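Local coordinates for protein guanylate kinase (Stenotrophomonas maltophilia, PDB 6WCT) that catalyses the ATP-dependent phosphorylation of GMP to GDP, releasing ADP, and so probably serves in the recycling of GMP, at residues A[23-28]-A[200-205]; A[43-48]-A[194-199]; A[64-67]-A[71-74]; A[150-153]-A[158-161]. All coordinates share one frame; numbering follows the deposited sequence.

Contact 1. Residues A[23-28]-A[200-205]; sequences TLYIVA and TASRLR
Y25 on strand 24-28 reaches S202 near the end of helix 188-203. The strand is the middle one of the parallel sheet of the P-loop NTPase core. The helix packs against that sheet, and Y25 ties the two together.

Y25 CB starts off to one side of the helix, and the far end of the side chain closes the distance. CG lies anti to the carbonyl carbon (chi1 -62°), which sends the ring along toward the helix end. The inner ring atoms meet F199, whose ring lies at a steep tilt to that of Y25. Further out, Y25 CE1 comes within 3.3 Å of S202 OG and 4.1 Å of S202 CB. At the tip, Y25 OH donates a hydrogen bond of 2.6 Å to S202 OG. The serine oxygen lies in the plane of the ring, at its edge. S202 OG also bonds to the backbone oxygen of F199, one turn back. The tyrosine hydroxyl is therefore held by a serine that is itself fixed to its own helix.

R203 skirts the same hydroxyl, with R203 CG 4.3 Å from Y25 OH. Its charged end goes elsewhere, to a salt bridge with D46. The helix end also lies at the subunit interface: A201 packs on A201 of the second subunit.

R205 folds back at chi3 (-59°). R205 NE donates a 3.0 Å hydrogen bond to S202 O, in the carbonyl plane and on a lone pair. The guanidinium edge then faces T23, with R205 NH2 4.0 Å from T23 CG2.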
loop_
_atom_site.group_PDB
_atom_site.type_symbol
_atom_site.label_atom_id
_atom_site.label_comp_id
_atom_site.label_asym_id
_atom_site.label_seq_id
_atom_site.Cartn_x
_atom_site.Cartn_y
_atom_site.Cartn_z
ATOM N N THR A 23 7.571 -12.474 -1.766
ATOM C CA THR A 23 6.261 -11.936 -2.108
ATOM C C THR A 23 6.057 -11.906 -3.620
ATOM O O THR A 23 6.969 -11.582 -4.389
ATOM C CB THR A 23 6.077 -10.534 -1.526
ATOM O OG1 THR A 23 6.367 -10.568 -0.129
ATOM C CG2 THR A 23 4.652 -10.034 -1.740
ATOM N N LEU A 24 4.841 -12.240 -4.032
ATOM C CA LEU A 24 4.447 -12.278 -5.429
ATOM C C LEU A 24 3.660 -11.021 -5.764
ATOM O O LEU A 24 2.704 -10.674 -5.062
ATOM C CB LEU A 24 3.620 -13.529 -5.717
ATOM C CG LEU A 24 3.331 -13.875 -7.175
ATOM C CD1 LEU A 24 4.642 -13.917 -7.991
ATOM C CD2 LEU A 24 2.626 -15.226 -7.241
ATOM N N TYR A 25 4.097 -10.324 -6.797
ATOM C CA TYR A 25 3.495 -9.083 -7.269
ATOM C C TYR A 25 2.922 -9.298 -8.657
ATOM O O TYR A 25 3.519 -10.007 -9.471
ATOM C CB TYR A 25 4.530 -7.955 -7.317
ATOM C CG TYR A 25 5.106 -7.623 -5.967
ATOM C CD1 TYR A 25 4.464 -6.728 -5.120
ATOM C CD2 TYR A 25 6.254 -8.250 -5.508
ATOM C CE1 TYR A 25 4.983 -6.421 -3.880
ATOM C CE2 TYR A 25 6.773 -7.957 -4.259
ATOM C CZ TYR A 25 6.132 -7.039 -3.452
ATOM O OH TYR A 25 6.628 -6.746 -2.200
ATOM N N ILE A 26 1.747 -8.719 -8.915
ATOM C CA ILE A 26 1.174 -8.702 -10.255
ATOM C C ILE A 26 0.935 -7.256 -10.646
ATOM O O ILE A 26 0.311 -6.506 -9.889
ATOM C CB ILE A 26 -0.142 -9.496 -10.353
ATOM C CG1 ILE A 26 0.068 -10.951 -9.962
ATOM C CG2 ILE A 26 -0.692 -9.430 -11.780
ATOM C CD1 ILE A 26 -1.190 -11.790 -10.109
ATOM N N VAL A 27 1.425 -6.869 -11.820
ATOM C CA VAL A 27 1.123 -5.564 -12.403
ATOM C C VAL A 27 0.461 -5.835 -13.752
ATOM O O VAL A 27 1.086 -6.410 -14.654
ATOM C CB VAL A 27 2.367 -4.676 -12.580
ATOM C CG1 VAL A 27 1.956 -3.354 -13.206
ATOM C CG2 VAL A 27 3.091 -4.469 -11.274
ATOM N N ALA A 28 -0.800 -5.428 -13.886
ATOM C CA ALA A 28 -1.552 -5.639 -15.106
ATOM C C ALA A 28 -1.903 -4.304 -15.740
ATOM O O ALA A 28 -2.075 -3.293 -15.055
ATOM C CB ALA A 28 -2.832 -6.390 -14.841
ATOM N N THR A 200 7.085 -0.823 -1.542
ATOM C CA THR A 200 7.618 -0.539 -0.218
ATOM C C THR A 200 6.585 -0.834 0.865
ATOM O O THR A 200 6.889 -1.492 1.869
ATOM C CB THR A 200 8.071 0.918 -0.147
ATOM O OG1 THR A 200 9.159 1.133 -1.067
ATOM C CG2 THR A 200 8.469 1.304 1.286
ATOM N N ALA A 201 5.353 -0.351 0.682
ATOM C CA ALA A 201 4.332 -0.548 1.703
ATOM C C ALA A 201 4.051 -2.022 1.939
ATOM O O ALA A 201 3.767 -2.427 3.073
ATOM C CB ALA A 201 3.040 0.160 1.309
ATOM N N SER A 202 4.110 -2.836 0.891
ATOM C CA SER A 202 3.784 -4.241 1.073
ATOM C C SER A 202 4.777 -4.924 2.014
ATOM O O SER A 202 4.389 -5.823 2.760
ATOM C CB SER A 202 3.722 -4.951 -0.280
ATOM O OG SER A 202 5.019 -5.272 -0.750
ATOM N N ARG A 203 6.047 -4.494 2.024
ATOM C CA ARG A 203 7.008 -5.085 2.955
ATOM C C ARG A 203 6.802 -4.633 4.393
ATOM O O ARG A 203 7.401 -5.224 5.300
ATOM C CB ARG A 203 8.437 -4.742 2.556
ATOM C CG ARG A 203 8.756 -5.126 1.157
ATOM C CD ARG A 203 10.210 -4.976 0.854
ATOM N NE ARG A 203 10.363 -5.177 -0.568
ATOM C CZ ARG A 203 10.462 -4.184 -1.439
ATOM N NH1 ARG A 203 10.458 -2.922 -1.016
ATOM N NH2 ARG A 203 10.583 -4.467 -2.725
ATOM N N LEU A 204 6.034 -3.569 4.615
ATOM C CA LEU A 204 5.763 -3.065 5.953
ATOM C C LEU A 204 4.494 -3.647 6.564
ATOM O O LEU A 204 4.190 -3.344 7.722
ATOM C CB LEU A 204 5.654 -1.536 5.914
ATOM C CG LEU A 204 6.860 -0.810 5.307
ATOM C CD1 LEU A 204 6.545 0.669 5.104
ATOM C CD2 LEU A 204 8.082 -0.981 6.182
ATOM N N ARG A 205 3.753 -4.470 5.826
ATOM C CA ARG A 205 2.518 -5.044 6.349
ATOM C C ARG A 205 2.803 -5.895 7.589
ATOM O O ARG A 205 3.873 -6.503 7.723
ATOM C CB ARG A 205 1.822 -5.870 5.259
ATOM C CG ARG A 205 1.177 -5.000 4.161
ATOM C CD ARG A 205 0.538 -5.837 3.068
ATOM N NE ARG A 205 1.510 -6.718 2.424
ATOM C CZ ARG A 205 1.193 -7.642 1.517
ATOM N NH1 ARG A 205 -0.077 -7.799 1.154
ATOM N NH2 ARG A 205 2.138 -8.410 0.979
#

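Contact 2. Residues A[43-48]-A[194-199]; sequences LARDPQ and ELCAIF
D46 and C196 have the nearest CA atoms of the two segments, 7.4 Å apart, where the chain leaves helix 35-45 and passes beside helix 188-203. D46 is the first residue to leave helical backbone angles, and its side chain starts toward the other helix.

R45 reaches C196 with its CD and NH1. R45 CD is 3.8 Å from C196 SG, and R45 NH1 is 4.0 Å from C196 SG. Both the aliphatic end and the guanidinium touch the sulfur. The bend at chi3 (-64°) turns the guanidinium along the helix, where NH1 forms a salt bridge with D193, just before the segment.

Helix 35-45 is the one that follows the P-loop, and ADP has been seen bound at its start. This contact lies at its other end. There it joins helix 188-203, which also packs against the second subunit, A197 on T200 of that chain.

D46 carries its carboxylate across to F199. CG is anti to the backbone N (chi1 -165°), and D46 OD2 stops 3.9 Å from F199 CB. The carboxylate and ring planes are 53° apart, with OD2 near the ring plane, at its edge. No direct hydrogen bond joins the two segments. Instead a water bridges them, donating to D46 OD2 at 2.5 Å and to C196 O at 3.2 Å. D46 OD2 also takes a salt bridge from R203 NH2, so one carboxylate oxygen serves both the water and the arginine. One face of the F199 ring is met by L195 O, 3.5 Å above its plane and offset toward the rim.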
loop_
_atom_site.group_PDB
_atom_site.type_symbol
_atom_site.label_atom_id
_atom_site.label_comp_id
_atom_site.label_asym_id
_atom_site.label_seq_id
_atom_site.Cartn_x
_atom_site.Cartn_y
_atom_site.Cartn_z
ATOM N N LEU A 43 11.787 -1.600 -10.960
ATOM C CA LEU A 43 12.699 -2.657 -10.534
ATOM C C LEU A 43 14.142 -2.186 -10.488
ATOM O O LEU A 43 14.894 -2.607 -9.602
ATOM C CB LEU A 43 12.563 -3.878 -11.442
ATOM C CG LEU A 43 11.144 -4.441 -11.394
ATOM C CD1 LEU A 43 10.920 -5.534 -12.433
ATOM C CD2 LEU A 43 10.790 -4.900 -9.998
ATOM N N ALA A 44 14.543 -1.294 -11.401
ATOM C CA ALA A 44 15.888 -0.733 -11.329
ATOM C C ALA A 44 16.090 0.000 -10.014
ATOM O O ALA A 44 17.205 0.032 -9.472
ATOM C CB ALA A 44 16.154 0.196 -12.515
ATOM N N ARG A 45 15.039 0.657 -9.525
ATOM C CA ARG A 45 15.089 1.343 -8.238
ATOM C C ARG A 45 14.931 0.375 -7.066
ATOM O O ARG A 45 15.370 0.678 -5.955
ATOM C CB ARG A 45 14.017 2.434 -8.182
ATOM C CG ARG A 45 14.261 3.467 -7.093
ATOM C CD ARG A 45 13.147 4.492 -7.046
ATOM N NE ARG A 45 13.086 5.266 -8.277
ATOM C CZ ARG A 45 12.146 6.166 -8.537
ATOM N NH1 ARG A 45 11.190 6.401 -7.651
ATOM N NH2 ARG A 45 12.165 6.824 -9.687
ATOM N N ASP A 46 14.256 -0.757 -7.272
ATOM C CA ASP A 46 13.951 -1.708 -6.201
ATOM C C ASP A 46 14.383 -3.077 -6.710
ATOM O O ASP A 46 13.556 -3.883 -7.156
ATOM C CB ASP A 46 12.466 -1.695 -5.840
ATOM C CG ASP A 46 12.188 -2.382 -4.520
ATOM O OD1 ASP A 46 13.142 -2.968 -3.934
ATOM O OD2 ASP A 46 11.011 -2.348 -4.086
ATOM N N PRO A 47 15.683 -3.376 -6.653
ATOM C CA PRO A 47 16.198 -4.598 -7.289
ATOM C C PRO A 47 15.911 -5.895 -6.542
ATOM O O PRO A 47 16.238 -6.969 -7.069
ATOM C CB PRO A 47 17.704 -4.331 -7.364
ATOM C CG PRO A 47 17.974 -3.471 -6.137
ATOM C CD PRO A 47 16.728 -2.610 -5.963
ATOM N N GLN A 48 15.341 -5.854 -5.336
ATOM C CA GLN A 48 15.041 -7.127 -4.694
ATOM C C GLN A 48 13.832 -7.839 -5.308
ATOM O O GLN A 48 13.437 -8.896 -4.803
ATOM C CB GLN A 48 14.848 -6.932 -3.195
ATOM C CG GLN A 48 13.480 -6.508 -2.802
ATOM C CD GLN A 48 13.389 -6.268 -1.316
ATOM O OE1 GLN A 48 13.189 -5.138 -0.884
ATOM N NE2 GLN A 48 13.555 -7.329 -0.520
ATOM N N GLU A 194 4.774 5.914 -7.569
ATOM C CA GLU A 194 3.598 5.294 -6.964
ATOM C C GLU A 194 3.733 3.778 -6.916
ATOM O O GLU A 194 3.369 3.147 -5.920
ATOM C CB GLU A 194 2.344 5.728 -7.734
ATOM C CG GLU A 194 2.084 7.256 -7.615
ATOM C CD GLU A 194 0.772 7.725 -8.247
ATOM O OE1 GLU A 194 0.242 7.037 -9.146
ATOM O OE2 GLU A 194 0.269 8.796 -7.833
ATOM N N LEU A 195 4.242 3.168 -7.980
ATOM C CA LEU A 195 4.456 1.730 -7.925
ATOM C C LEU A 195 5.531 1.399 -6.892
ATOM O O LEU A 195 5.439 0.382 -6.195
ATOM C CB LEU A 195 4.808 1.189 -9.312
ATOM C CG LEU A 195 4.848 -0.335 -9.451
ATOM C CD1 LEU A 195 3.515 -0.944 -9.108
ATOM C CD2 LEU A 195 5.349 -0.801 -10.807
ATOM N N CYS A 196 6.564 2.239 -6.776
ATOM C CA CYS A 196 7.555 2.008 -5.727
ATOM C C CYS A 196 6.932 2.110 -4.335
ATOM O O CYS A 196 7.253 1.311 -3.451
ATOM C CB CYS A 196 8.730 2.981 -5.863
ATOM S SG CYS A 196 9.792 2.697 -7.306
ATOM N N ALA A 197 6.053 3.093 -4.109
ATOM C CA ALA A 197 5.402 3.195 -2.802
ATOM C C ALA A 197 4.590 1.944 -2.486
ATOM O O ALA A 197 4.593 1.470 -1.347
ATOM C CB ALA A 197 4.519 4.435 -2.730
ATOM N N ILE A 198 3.895 1.393 -3.485
ATOM C CA ILE A 198 3.108 0.175 -3.277
ATOM C C ILE A 198 4.016 -0.987 -2.890
ATOM O O ILE A 198 3.716 -1.743 -1.963
ATOM C CB ILE A 198 2.288 -0.157 -4.534
ATOM C CG1 ILE A 198 1.195 0.896 -4.769
ATOM C CG2 ILE A 198 1.716 -1.607 -4.458
ATOM C CD1 ILE A 198 0.425 0.695 -6.110
ATOM N N PHE A 199 5.150 -1.148 -3.592
ATOM C CA PHE A 199 6.062 -2.241 -3.248
ATOM C C PHE A 199 6.666 -2.047 -1.859
ATOM O O PHE A 199 6.739 -2.997 -1.066
ATOM C CB PHE A 199 7.148 -2.385 -4.305
ATOM C CG PHE A 199 6.634 -2.866 -5.635
ATOM C CD1 PHE A 199 5.344 -3.368 -5.758
ATOM C CD2 PHE A 199 7.433 -2.821 -6.751
ATOM C CE1 PHE A 199 4.867 -3.814 -6.991
ATOM C CE2 PHE A 199 6.968 -3.274 -7.982
ATOM C CZ PHE A 199 5.690 -3.762 -8.105
HETATM O O HOH W 1 10.098 -0.046 -4.090
#

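Contact 3. Residues A[64-67]-A[71-74]; sequences EVNG and HFVS
F72 and N66 run past each other in opposite directions, with the amide plane standing 83° to the ring. N66 CA lies in the ring plane, at its edge, and N66 OD1 sits 3.7 Å from F72 CD1. CG of N66 is anti to its own backbone N (chi1 -170°), which carries the amide to the backbone of F72. There F72 N donates a 3.0 Å hydrogen bond to N66 OD1. The donor stands 48° out of the carbonyl plane, away from a lone pair. A water also donates to N66 OD1 and bonds to H71 ND1, in the plane of the imidazole.

E64 meets the far end of the ring. Its side chain crosses that of F72 at about a right angle, and E64 OE1 comes to 3.2 Å from F72 CZ. The carboxylate is held elsewhere: OE2 forms a salt bridge with R58, and OE1 accepts from R61 N.

H71 starts away, but its ring end returns, with H71 ND1 3.9 Å from G67 CA. Strand 71-72 is an edge of the mixed sheet. Loop 64-67, packed against it, belongs to the GMP-binding region of guanylate kinases, where R58, R61 and Y70 bind the nucleotide.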
loop_
_atom_site.group_PDB
_atom_site.type_symbol
_atom_site.label_atom_id
_atom_site.label_comp_id
_atom_site.label_asym_id
_atom_site.label_seq_id
_atom_site.Cartn_x
_atom_site.Cartn_y
_atom_site.Cartn_z
ATOM N N GLU A 64 10.174 -6.462 -31.094
ATOM C CA GLU A 64 10.275 -7.481 -30.062
ATOM C C GLU A 64 11.464 -8.405 -30.310
ATOM O O GLU A 64 11.814 -8.713 -31.451
ATOM C CB GLU A 64 8.972 -8.267 -29.994
ATOM C CG GLU A 64 7.869 -7.511 -29.264
ATOM C CD GLU A 64 6.566 -8.257 -29.271
ATOM O OE1 GLU A 64 6.436 -9.181 -30.100
ATOM O OE2 GLU A 64 5.683 -7.941 -28.451
ATOM N N VAL A 65 12.089 -8.832 -29.218
ATOM C CA VAL A 65 13.250 -9.719 -29.236
ATOM C C VAL A 65 12.873 -10.999 -28.510
ATOM O O VAL A 65 12.422 -10.961 -27.356
ATOM C CB VAL A 65 14.486 -9.068 -28.597
ATOM C CG1 VAL A 65 15.671 -10.034 -28.615
ATOM C CG2 VAL A 65 14.833 -7.782 -29.333
ATOM N N ASN A 66 13.020 -12.122 -29.189
ATOM C CA ASN A 66 12.740 -13.398 -28.552
ATOM C C ASN A 66 13.773 -13.655 -27.459
ATOM O O ASN A 66 14.975 -13.496 -27.680
ATOM C CB ASN A 66 12.736 -14.496 -29.605
ATOM C CG ASN A 66 12.229 -15.798 -29.075
ATOM O OD1 ASN A 66 11.813 -15.889 -27.922
ATOM N ND2 ASN A 66 12.195 -16.809 -29.933
ATOM N N GLY A 67 13.305 -14.035 -26.272
ATOM C CA GLY A 67 14.168 -14.193 -25.113
ATOM C C GLY A 67 14.301 -12.942 -24.264
ATOM O O GLY A 67 14.893 -13.005 -23.179
ATOM N N HIS A 71 9.355 -15.320 -24.300
ATOM C CA HIS A 71 9.849 -16.521 -24.957
ATOM C C HIS A 71 8.777 -16.909 -25.971
ATOM O O HIS A 71 7.723 -17.439 -25.608
ATOM C CB HIS A 71 10.119 -17.629 -23.947
ATOM C CG HIS A 71 11.174 -17.282 -22.944
ATOM N ND1 HIS A 71 12.505 -17.156 -23.277
ATOM C CD2 HIS A 71 11.090 -17.002 -21.621
ATOM C CE1 HIS A 71 13.200 -16.838 -22.198
ATOM N NE2 HIS A 71 12.365 -16.739 -21.179
ATOM N N PHE A 72 9.024 -16.611 -27.240
ATOM C CA PHE A 72 8.064 -16.926 -28.287
ATOM C C PHE A 72 8.239 -18.370 -28.712
ATOM O O PHE A 72 9.338 -18.781 -29.078
ATOM C CB PHE A 72 8.241 -16.020 -29.497
ATOM C CG PHE A 72 7.966 -14.576 -29.221
ATOM C CD1 PHE A 72 8.989 -13.737 -28.797
ATOM C CD2 PHE A 72 6.694 -14.050 -29.406
ATOM C CE1 PHE A 72 8.744 -12.391 -28.546
ATOM C CE2 PHE A 72 6.432 -12.701 -29.156
ATOM C CZ PHE A 72 7.452 -11.871 -28.727
ATOM N N VAL A 73 7.162 -19.147 -28.653
ATOM C CA VAL A 73 7.192 -20.538 -29.073
ATOM C C VAL A 73 5.999 -20.788 -29.987
ATOM O O VAL A 73 5.145 -19.926 -30.183
ATOM C CB VAL A 73 7.179 -21.509 -27.884
ATOM C CG1 VAL A 73 8.435 -21.316 -27.058
ATOM C CG2 VAL A 73 5.905 -21.337 -27.060
ATOM N N SER A 74 5.970 -21.976 -30.577
ATOM C CA SER A 74 4.839 -22.347 -31.402
ATOM C C SER A 74 3.640 -22.663 -30.518
ATOM O O SER A 74 3.775 -22.899 -29.315
ATOM C CB SER A 74 5.185 -23.555 -32.267
ATOM O OG SER A 74 5.290 -24.723 -31.469
HETATM O O HOH W 2 13.318 -17.483 -25.963
#

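Contact 4. Residues A[150-153]-A[158-161]; sequences RMRK and SEAV. With PO4 (phosphate ion), chain F.
R152 and E159 meet through bent side chains. In R152, CG sits between the backbone N and the carbonyl carbon (chi1 57°), and further bends at chi2 and chi3 swing the guanidinium toward helix 159-173. In E159, CG is anti to the backbone N and the chain bends at chi2 (51°), which brings the carboxylate back toward R152.

The two groups form a long salt bridge, 3.4 Å from R152 NH2 to E159 OE2. The oxygen lies near the guanidinium plane, at its edge, but the two planes are 42° apart. E159 OE1 is further off, 3.9 Å from R152 NH2. The contact links the end of helix 144-152 to the start of helix 159-173. That start is capped by S158, whose OG accepts from V161 N at 3.0 Å.

R150 points elsewhere, with its chain extended from CG to NE. Its guanidinium edge faces a phosphate ion, probably from the crystallisation liquor. R150 NH2 donates to phosphate O2 at 2.8 Å, and NE adds a weak bond of 3.3 Å to phosphate O3. G32 N, G34 N and S36 OG of the P-loop also bond to this ion, as does R154.

R150 and R154 bind ADP in a structure of this protein, though this chain has none, so the ion probably marks a phosphate position. The salt bridge has no hydrogen bond, which implies a mainly electrostatic and probably modest attraction.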
loop_
_atom_site.group_PDB
_atom_site.type_symbol
_atom_site.label_atom_id
_atom_site.label_comp_id
_atom_site.label_asym_id
_atom_site.label_seq_id
_atom_site.Cartn_x
_atom_site.Cartn_y
_atom_site.Cartn_z
ATOM N N ARG A 150 0.625 5.463 -28.190
ATOM C CA ARG A 150 1.745 4.569 -27.896
ATOM C C ARG A 150 1.797 3.378 -28.853
ATOM O O ARG A 150 2.869 2.788 -29.032
ATOM C CB ARG A 150 1.709 4.095 -26.436
ATOM C CG ARG A 150 2.981 3.345 -25.987
ATOM C CD ARG A 150 3.254 3.547 -24.501
ATOM N NE ARG A 150 4.017 2.454 -23.890
ATOM C CZ ARG A 150 5.254 2.571 -23.403
ATOM N NH1 ARG A 150 5.887 3.738 -23.450
ATOM N NH2 ARG A 150 5.853 1.517 -22.855
ATOM N N MET A 151 0.675 3.016 -29.484
ATOM C CA MET A 151 0.689 1.857 -30.374
ATOM C C MET A 151 1.317 2.191 -31.721
ATOM O O MET A 151 2.099 1.396 -32.253
ATOM C CB MET A 151 -0.728 1.323 -30.582
ATOM C CG MET A 151 -1.178 0.305 -29.561
ATOM S SD MET A 151 -2.869 -0.194 -29.886
ATOM C CE MET A 151 -3.554 -0.168 -28.233
ATOM N N ARG A 152 1.002 3.353 -32.289
ATOM C CA ARG A 152 1.610 3.697 -33.567
ATOM C C ARG A 152 3.027 4.248 -33.422
ATOM O O ARG A 152 3.649 4.593 -34.434
ATOM C CB ARG A 152 0.718 4.677 -34.342
ATOM C CG ARG A 152 0.367 5.968 -33.634
ATOM C CD ARG A 152 -1.147 6.117 -33.464
ATOM N NE ARG A 152 -1.905 5.792 -34.673
ATOM C CZ ARG A 152 -3.236 5.809 -34.753
ATOM N NH1 ARG A 152 -3.966 6.138 -33.696
ATOM N NH2 ARG A 152 -3.840 5.498 -35.891
ATOM N N LYS A 153 3.553 4.326 -32.199
ATOM C CA LYS A 153 4.960 4.626 -31.962
ATOM C C LYS A 153 5.770 3.380 -31.628
ATOM O O LYS A 153 6.976 3.482 -31.381
ATOM C CB LYS A 153 5.108 5.660 -30.839
ATOM N N SER A 158 -1.690 -1.635 -38.931
ATOM C CA SER A 158 -2.791 -1.182 -39.755
ATOM C C SER A 158 -3.903 -0.621 -38.880
ATOM O O SER A 158 -3.965 -0.860 -37.669
ATOM C CB SER A 158 -3.336 -2.319 -40.612
ATOM O OG SER A 158 -4.046 -3.244 -39.813
ATOM N N GLU A 159 -4.801 0.130 -39.514
ATOM C CA GLU A 159 -5.964 0.635 -38.797
ATOM C C GLU A 159 -6.834 -0.507 -38.289
ATOM O O GLU A 159 -7.418 -0.416 -37.202
ATOM C CB GLU A 159 -6.768 1.579 -39.684
ATOM C CG GLU A 159 -7.527 2.626 -38.892
ATOM C CD GLU A 159 -6.637 3.362 -37.900
ATOM O OE1 GLU A 159 -6.857 3.215 -36.672
ATOM O OE2 GLU A 159 -5.715 4.079 -38.351
ATOM N N ALA A 160 -6.946 -1.588 -39.067
ATOM C CA ALA A 160 -7.753 -2.722 -38.627
ATOM C C ALA A 160 -7.133 -3.421 -37.420
ATOM O O ALA A 160 -7.850 -3.872 -36.519
ATOM C CB ALA A 160 -7.919 -3.714 -39.775
ATOM N N VAL A 161 -5.804 -3.522 -37.381
ATOM C CA VAL A 161 -5.163 -4.120 -36.220
ATOM C C VAL A 161 -5.235 -3.171 -35.032
ATOM O O VAL A 161 -5.454 -3.599 -33.893
ATOM C CB VAL A 161 -3.722 -4.537 -36.555
ATOM C CG1 VAL A 161 -2.986 -4.962 -35.301
ATOM C CG2 VAL A 161 -3.743 -5.682 -37.528
HETATM P P PO4 F . 3.702 -1.638 -22.617
HETATM O O1 PO4 F . 3.549 -2.236 -21.237
HETATM O O2 PO4 F . 5.125 -1.170 -22.757
HETATM O O3 PO4 F . 2.804 -0.433 -22.816
HETATM O O4 PO4 F . 3.374 -2.706 -23.637
#

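Overall arrangement
Contacts 1 and 2 share helix 188-203 and lie about 9 Å apart, centre to centre. They touch directly. Together they join strand 24-28 and the end of helix 35-45 to one helix, which also meets the second subunit. Contacts 3 and 4 follow each other along the chain, within the span between the segments of contact 2, which in turn falls within that of contact 1. Contact 3 is about 28 Å from contact 1 and about 21 Å from contact 4, between centres. Contact 3 lies near the bound GMP, and contact 4 includes R150, which holds the P-loop phosphate. Both surface contacts are thus close to nucleotide sites.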